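Local coordinates for protein ecto-NAD+ glycohydrolase (CD38 molecule) (Bos taurus, PDB 3GC6) that belongs to the ADP-ribosyl cyclase family and is an N-glycosylated, disulfide-bonded ecto-enzyme of the CD38 type, at residues S88-Y97 / V168-D178. The protein carries 1 engineered substitution. Residues are numbered along the deposited sequence; the frame is centred on the assembly and turned at random.
With NAG (2-acetamido-2-deoxy-beta-D-glucopyranose), chain C.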
ATOM      1  N   SER A  88      -9.330  28.392   2.320  1.00  4.22           N
ATOM      2  CA  SER A  88      -9.645  28.979   3.617  1.00  4.21           C
ATOM      3  C   SER A  88     -11.084  29.435   3.578  1.00  4.04           C
ATOM      4  O   SER A  88     -11.458  30.206   2.690  1.00  4.23           O
ATOM      5  CB  SER A  88      -8.723  30.189   3.869  1.00  4.43           C
ATOM      6  OG  SER A  88      -8.872  30.706   5.193  1.00  5.03           O
ATOM      7  N   LYS A  89     -11.893  28.912   4.504  1.00  4.21           N
ATOM      8  CA  LYS A  89     -13.325  29.259   4.614  1.00  4.59           C
ATOM      9  C   LYS A  89     -14.177  28.752   3.443  1.00  4.78           C
ATOM     10  O   LYS A  89     -15.316  29.176   3.278  1.00  5.01           O
ATOM     11  CB  LYS A  89     -13.555  30.766   4.816  1.00  4.85           C
ATOM     12  CG  LYS A  89     -12.541  31.474   5.744  1.00  5.94           C
ATOM     13  CD  LYS A  89     -12.528  30.854   7.127  1.00  7.76           C
ATOM     14  CE  LYS A  89     -11.513  31.544   8.079  1.00  9.41           C
ATOM     15  NZ  LYS A  89     -11.777  32.990   8.328  1.00 10.75           N
ATOM     16  N   THR A  90     -13.635  27.811   2.666  1.00  4.40           N
ATOM     17  CA  THR A  90     -14.301  27.278   1.468  1.00  4.59           C
ATOM     18  C   THR A  90     -14.204  25.743   1.449  1.00  4.79           C
ATOM     19  O   THR A  90     -14.040  25.132   0.387  1.00  4.82           O
ATOM     20  CB  THR A  90     -13.588  27.788   0.202  1.00  4.47           C
ATOM     21  OG1 THR A  90     -12.191  27.483   0.346  1.00  4.03           O
ATOM     22  CG2 THR A  90     -13.773  29.303   0.062  1.00  4.74           C
ATOM     23  N   LYS A  91     -14.346  25.122   2.613  1.00  5.14           N
ATOM     24  CA  LYS A  91     -14.070  23.689   2.713  1.00  5.66           C
ATOM     25  C   LYS A  91     -14.781  22.873   1.643  1.00  5.46           C
ATOM     26  O   LYS A  91     -14.160  22.080   0.946  1.00  5.54           O
ATOM     27  CB  LYS A  91     -14.482  23.149   4.084  1.00  6.18           C
ATOM     28  CG  LYS A  91     -14.083  21.695   4.255  1.00  8.14           C
ATOM     29  CD  LYS A  91     -14.255  21.215   5.689  1.00 10.09           C
ATOM     30  CE  LYS A  91     -13.772  19.767   5.843  1.00 11.56           C
ATOM     31  NZ  LYS A  91     -12.289  19.597   5.696  1.00 11.77           N
ATOM     32  N   GLU A  92     -16.089  23.027   1.545  1.00  5.70           N
ATOM     33  CA  GLU A  92     -16.851  22.180   0.616  1.00  5.88           C
ATOM     34  C   GLU A  92     -16.449  22.433  -0.858  1.00  5.46           C
ATOM     35  O   GLU A  92     -16.192  21.509  -1.638  1.00  5.38           O
ATOM     36  CB  GLU A  92     -18.364  22.382   0.832  1.00  6.29           C
ATOM     37  CG  GLU A  92     -18.956  21.619   2.051  1.00  8.47           C
ATOM     38  CD  GLU A  92     -18.651  22.262   3.416  1.00 11.33           C
ATOM     39  OE1 GLU A  92     -18.173  23.418   3.417  1.00 12.82           O
ATOM     40  OE2 GLU A  92     -18.871  21.620   4.478  1.00 12.61           O
ATOM     41  N   LEU A  93     -16.373  23.700  -1.224  1.00  5.24           N
ATOM     42  CA  LEU A  93     -16.045  24.047  -2.608  1.00  4.78           C
ATOM     43  C   LEU A  93     -14.634  23.604  -2.975  1.00  4.69           C
ATOM     44  O   LEU A  93     -14.419  23.067  -4.062  1.00  4.49           O
ATOM     45  CB  LEU A  93     -16.172  25.549  -2.806  1.00  4.89           C
ATOM     46  CG  LEU A  93     -15.714  26.024  -4.177  1.00  4.70           C
ATOM     47  CD1 LEU A  93     -16.571  25.491  -5.335  1.00  5.44           C
ATOM     48  CD2 LEU A  93     -15.661  27.560  -4.145  1.00  5.28           C
ATOM     49  N   ALA A  94     -13.678  23.848  -2.075  1.00  4.57           N
ATOM     50  CA  ALA A  94     -12.282  23.545  -2.384  1.00  4.48           C
ATOM     51  C   ALA A  94     -12.098  22.056  -2.621  1.00  4.86           C
ATOM     52  O   ALA A  94     -11.355  21.647  -3.521  1.00  4.63           O
ATOM     53  CB  ALA A  94     -11.334  24.046  -1.241  1.00  4.92           C
ATOM     54  N   HIS A  95     -12.794  21.245  -1.835  1.00  4.75           N
ATOM     55  CA  HIS A  95     -12.618  19.795  -1.968  1.00  5.02           C
ATOM     56  C   HIS A  95     -13.334  19.268  -3.205  1.00  4.95           C
ATOM     57  O   HIS A  95     -12.806  18.399  -3.901  1.00  5.17           O
ATOM     58  CB  HIS A  95     -12.939  19.101  -0.652  1.00  5.28           C
ATOM     59  CG  HIS A  95     -12.023  19.535   0.462  1.00  6.54           C
ATOM     60  ND1 HIS A  95     -10.785  18.954   0.686  1.00  7.89           N
ATOM     61  CD2 HIS A  95     -12.132  20.535   1.376  1.00  6.80           C
ATOM     62  CE1 HIS A  95     -10.185  19.555   1.700  1.00  6.05           C
ATOM     63  NE2 HIS A  95     -10.981  20.517   2.138  1.00  8.78           N
ATOM     64  N   GLU A  96     -14.477  19.868  -3.532  1.00  4.87           N
ATOM     65  CA  GLU A  96     -15.137  19.521  -4.805  1.00  4.79           C
ATOM     66  C   GLU A  96     -14.223  19.867  -5.984  1.00  4.67           C
ATOM     67  O   GLU A  96     -14.031  19.064  -6.903  1.00  4.73           O
ATOM     68  CB  GLU A  96     -16.500  20.216  -4.929  1.00  5.13           C
ATOM     69  CG  GLU A  96     -17.271  19.884  -6.225  1.00  4.88           C
ATOM     70  CD  GLU A  96     -17.614  18.407  -6.390  1.00  6.50           C
ATOM     71  OE1 GLU A  96     -17.556  17.640  -5.395  1.00  6.59           O
ATOM     72  OE2 GLU A  96     -17.964  18.035  -7.541  1.00  6.26           O
ATOM     73  N   TYR A  97     -13.643  21.068  -5.956  1.00  4.41           N
ATOM     74  CA  TYR A  97     -12.730  21.478  -7.020  1.00  4.47           C
ATOM     75  C   TYR A  97     -11.545  20.515  -7.124  1.00  4.59           C
ATOM     76  O   TYR A  97     -11.190  20.067  -8.215  1.00  4.34           O
ATOM     77  CB  TYR A  97     -12.255  22.897  -6.707  1.00  4.39           C
ATOM     78  CG  TYR A  97     -11.079  23.428  -7.499  1.00  4.29           C
ATOM     79  CD1 TYR A  97     -11.222  23.808  -8.834  1.00  5.22           C
ATOM     80  CD2 TYR A  97      -9.858  23.641  -6.881  1.00  5.33           C
ATOM     81  CE1 TYR A  97     -10.151  24.361  -9.547  1.00  5.46           C
ATOM     82  CE2 TYR A  97      -8.788  24.190  -7.584  1.00  5.68           C
ATOM     83  CZ  TYR A  97      -8.933  24.517  -8.902  1.00  5.73           C
ATOM     84  OH  TYR A  97      -7.869  25.064  -9.592  1.00  6.98           O
ATOM     85  N   VAL A 168      -8.295  28.546  -2.943  1.00  3.81           N
ATOM     86  CA  VAL A 168      -9.729  28.841  -3.090  1.00  3.83           C
ATOM     87  C   VAL A 168     -10.194  29.622  -1.865  1.00  3.77           C
ATOM     88  O   VAL A 168     -10.166  29.122  -0.741  1.00  3.80           O
ATOM     89  CB  VAL A 168     -10.512  27.528  -3.147  1.00  4.04           C
ATOM     90  CG1 VAL A 168     -11.993  27.788  -3.402  1.00  4.24           C
ATOM     91  CG2 VAL A 168      -9.961  26.644  -4.262  1.00  4.45           C
ATOM     92  N   LEU A 169     -10.650  30.851  -2.116  1.00  3.86           N
ATOM     93  CA  LEU A 169     -11.058  31.760  -1.056  1.00  3.98           C
ATOM     94  C   LEU A 169     -12.531  32.173  -1.222  1.00  4.04           C
ATOM     95  O   LEU A 169     -13.100  32.015  -2.301  1.00  3.93           O
ATOM     96  CB  LEU A 169     -10.161  32.994  -1.053  1.00  4.07           C
ATOM     97  CG  LEU A 169      -8.689  32.693  -0.788  1.00  3.55           C
ATOM     98  CD1 LEU A 169      -7.862  33.977  -0.877  1.00  4.29           C
ATOM     99  CD2 LEU A 169      -8.486  32.082   0.610  1.00  4.12           C
ATOM    100  N   ASN A 170     -13.105  32.694  -0.144  1.00  4.43           N
ATOM    101  CA  ASN A 170     -14.553  32.922  -0.077  1.00  4.43           C
ATOM    102  C   ASN A 170     -14.921  34.370  -0.362  1.00  4.75           C
ATOM    103  O   ASN A 170     -14.727  35.222   0.496  1.00  4.96           O
ATOM    104  CB  ASN A 170     -15.032  32.528   1.317  1.00  4.48           C
ATOM    105  CG  ASN A 170     -16.538  32.351   1.388  1.00  4.85           C
ATOM    106  OD1 ASN A 170     -17.294  33.107   0.766  1.00  5.32           O
ATOM    107  ND2 ASN A 170     -16.960  31.318   2.131  1.00  4.85           N
ATOM    108  N   GLY A 171     -15.394  34.617  -1.583  1.00  4.70           N
ATOM    109  CA  GLY A 171     -15.810  35.940  -2.032  1.00  5.01           C
ATOM    110  C   GLY A 171     -17.111  36.390  -1.393  1.00  5.35           C
ATOM    111  O   GLY A 171     -17.521  37.531  -1.621  1.00  5.52           O
ATOM    112  N   SER A 172     -17.735  35.524  -0.599  1.00  5.42           N
ATOM    113  CA  SER A 172     -18.972  35.888   0.102  1.00  6.16           C
ATOM    114  C   SER A 172     -18.732  36.314   1.551  1.00  6.57           C
ATOM    115  O   SER A 172     -19.677  36.575   2.300  1.00  7.40           O
ATOM    116  CB  SER A 172     -20.052  34.802  -0.030  1.00  6.05           C
ATOM    117  OG  SER A 172     -20.603  34.840  -1.336  1.00  6.40           O
ATOM    118  N   LEU A 173     -17.462  36.409   1.945  1.00  6.42           N
ATOM    119  CA  LEU A 173     -17.108  36.938   3.249  1.00  6.84           C
ATOM    120  C   LEU A 173     -16.596  38.363   3.053  1.00  6.97           C
ATOM    121  O   LEU A 173     -16.149  38.724   1.970  1.00  6.93           O
ATOM    122  CB  LEU A 173     -16.010  36.086   3.901  1.00  7.07           C
ATOM    123  CG  LEU A 173     -16.364  34.633   4.231  1.00  7.55           C
ATOM    124  CD1 LEU A 173     -15.141  33.915   4.860  1.00  7.66           C
ATOM    125  CD2 LEU A 173     -17.596  34.521   5.130  1.00  7.98           C
ATOM    126  N   GLU A 174     -16.688  39.170   4.102  1.00  7.34           N
ATOM    127  CA  GLU A 174     -16.189  40.541   4.049  1.00  7.79           C
ATOM    128  C   GLU A 174     -14.682  40.560   3.805  1.00  7.37           C
ATOM    129  O   GLU A 174     -14.182  41.372   3.029  1.00  7.56           O
ATOM    130  CB  GLU A 174     -16.530  41.301   5.345  1.00  8.21           C
ATOM    131  CG  GLU A 174     -16.590  42.815   5.162  1.00  9.75           C
ATOM    132  CD  GLU A 174     -17.678  43.232   4.169  1.00 11.18           C
ATOM    133  OE1 GLU A 174     -18.833  42.761   4.302  1.00 12.29           O
ATOM    134  OE2 GLU A 174     -17.380  44.023   3.249  1.00 12.14           O
ATOM    135  N   ASN A 175     -13.982  39.622   4.433  1.00  7.18           N
ATOM    136  CA  ASN A 175     -12.553  39.475   4.215  1.00  6.79           C
ATOM    137  C   ASN A 175     -12.164  38.068   3.808  1.00  6.05           C
ATOM    138  O   ASN A 175     -12.070  37.164   4.633  1.00  6.41           O
ATOM    139  CB  ASN A 175     -11.771  39.955   5.432  1.00  7.32           C
ATOM    140  CG  ASN A 175     -12.045  41.421   5.730  1.00  8.13           C
ATOM    141  OD1 ASN A 175     -12.644  41.747   6.762  1.00 10.89           O
ATOM    142  ND2 ASN A 175     -11.679  42.308   4.810  1.00  8.60           N
ATOM    143  N   ALA A 176     -11.933  37.904   2.515  1.00  5.42           N
ATOM    144  CA  ALA A 176     -11.632  36.561   1.987  1.00  4.85           C
ATOM    145  C   ALA A 176     -10.300  36.026   2.518  1.00  5.10           C
ATOM    146  O   ALA A 176     -10.103  34.810   2.593  1.00  5.42           O
ATOM    147  CB  ALA A 176     -11.620  36.579   0.451  1.00  4.75           C
ATOM    148  N   PHE A 177      -9.373  36.927   2.858  1.00  4.67           N
ATOM    149  CA  PHE A 177      -8.111  36.539   3.492  1.00  4.54           C
ATOM    150  C   PHE A 177      -8.133  36.958   4.954  1.00  4.75           C
ATOM    151  O   PHE A 177      -8.260  38.148   5.260  1.00  4.88           O
ATOM    152  CB  PHE A 177      -6.883  37.178   2.819  1.00  4.36           C
ATOM    153  CG  PHE A 177      -5.584  36.803   3.498  1.00  4.19           C
ATOM    154  CD1 PHE A 177      -5.077  35.515   3.380  1.00  4.40           C
ATOM    155  CD2 PHE A 177      -4.879  37.716   4.265  1.00  4.61           C
ATOM    156  CE1 PHE A 177      -3.880  35.142   4.018  1.00  3.82           C
ATOM    157  CE2 PHE A 177      -3.685  37.361   4.888  1.00  4.65           C
ATOM    158  CZ  PHE A 177      -3.193  36.075   4.781  1.00  4.25           C
ATOM    159  N   ASP A 178      -8.024  35.975   5.841  1.00  5.11           N
ATOM    160  CA  ASP A 178      -8.013  36.231   7.284  1.00  5.57           C
ATOM    161  C   ASP A 178      -6.620  35.909   7.788  1.00  5.61           C
ATOM    162  O   ASP A 178      -6.192  34.746   7.759  1.00  5.33           O
ATOM    163  CB  ASP A 178      -9.055  35.328   7.934  1.00  5.91           C
ATOM    164  CG  ASP A 178      -9.089  35.427   9.456  1.00  7.03           C
ATOM    165  OD1 ASP A 178      -8.320  36.199  10.053  1.00  7.28           O
ATOM    166  OD2 ASP A 178      -9.912  34.685  10.033  1.00  9.17           O
TER
HETATM  167  C1  NAG C   1     -18.382  31.204   2.467  1.00  5.44           C
HETATM  168  C2  NAG C   1     -18.839  29.902   1.793  1.00  6.08           C
HETATM  169  C3  NAG C   1     -20.226  29.505   2.331  1.00  6.75           C
HETATM  170  C4  NAG C   1     -20.345  29.578   3.860  1.00  7.64           C
HETATM  171  C5  NAG C   1     -19.774  30.904   4.357  1.00  7.20           C
HETATM  172  C6  NAG C   1     -19.743  31.014   5.892  1.00  7.26           C
HETATM  173  C7  NAG C   1     -17.992  29.474  -0.474  1.00  5.58           C
HETATM  174  C8  NAG C   1     -18.058  29.872  -1.916  1.00  5.96           C
HETATM  175  N2  NAG C   1     -18.905  30.045   0.334  1.00  5.56           N
HETATM  176  O3  NAG C   1     -20.594  28.227   1.851  1.00  8.00           O
HETATM  177  O4  NAG C   1     -21.721  29.460   4.254  1.00  8.94           O
HETATM  178  O5  NAG C   1     -18.445  31.019   3.874  1.00  6.80           O
HETATM  179  O6  NAG C   1     -19.089  29.894   6.455  1.00  8.19           O
HETATM  180  O7  NAG C   1     -17.148  28.661  -0.087  1.00  5.61           O
HETATM  181  O   HOH W   1     -11.870  32.876   2.363  1.00  4.50           O
HETATM  182  O   HOH W   2      -8.526  33.349   4.831  1.00  6.05           O
HETATM  183  O   HOH W   3     -12.818  35.731   7.321  1.00 12.87           O
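At the C-terminal ends of two neighbouring strands of the parallel four-stranded sheet, strand 85-88 and strand 164-170, the chain of 88-97 turns into helix 91-101 beside V168, L169 and the glycosylated N170. V168 O takes two donors: S88 N donates to it at 3.3 Å, while T90 OG1, 2.8 Å from V168 O, sits above the carbonyl plane. With chi1 at 53° the T90 hydroxyl is tucked back over its own backbone, where it reaches V168 O, and CG2 is left to lean on the strand, 3.4 Å from L169 C. On the helix side, V168 CG1 packs against L93 CD2 (3.7 Å) and CG2 obliquely against the Y97 ring, with V168 CB near A94 CB. F243 of helix 240-244 also touches V168, L93 and Y97, closing this apolar patch.

N170 ND2 is bonded covalently to C1 of the NAG, and its remaining N-H points almost straight at K89 O (2.9 Å, 169°), within the amide plane. The other end of the amide is held too, since OD1 accepts from S172 N in an Asx turn. L173 CD1 lies 3.5 Å from K89 CB, crossing that side chain at about a right angle, and its CD2 faces the sugar ring oxygen. The K89 chain kinks at CB-CG (chi2 -58°), and its NZ forms a salt bridge with D178 OD2 (3.0 Å), on the anti lone pair; D178 OD1 is taken by M180 N. One water accepts from N170 N, and another joins S88 OG to A176 O and D178 N.

Gripped at both its nitrogen and its oxygen, the N170 amide probably has little freedom to rotate, which would fix the direction in which the glycan leaves the protein.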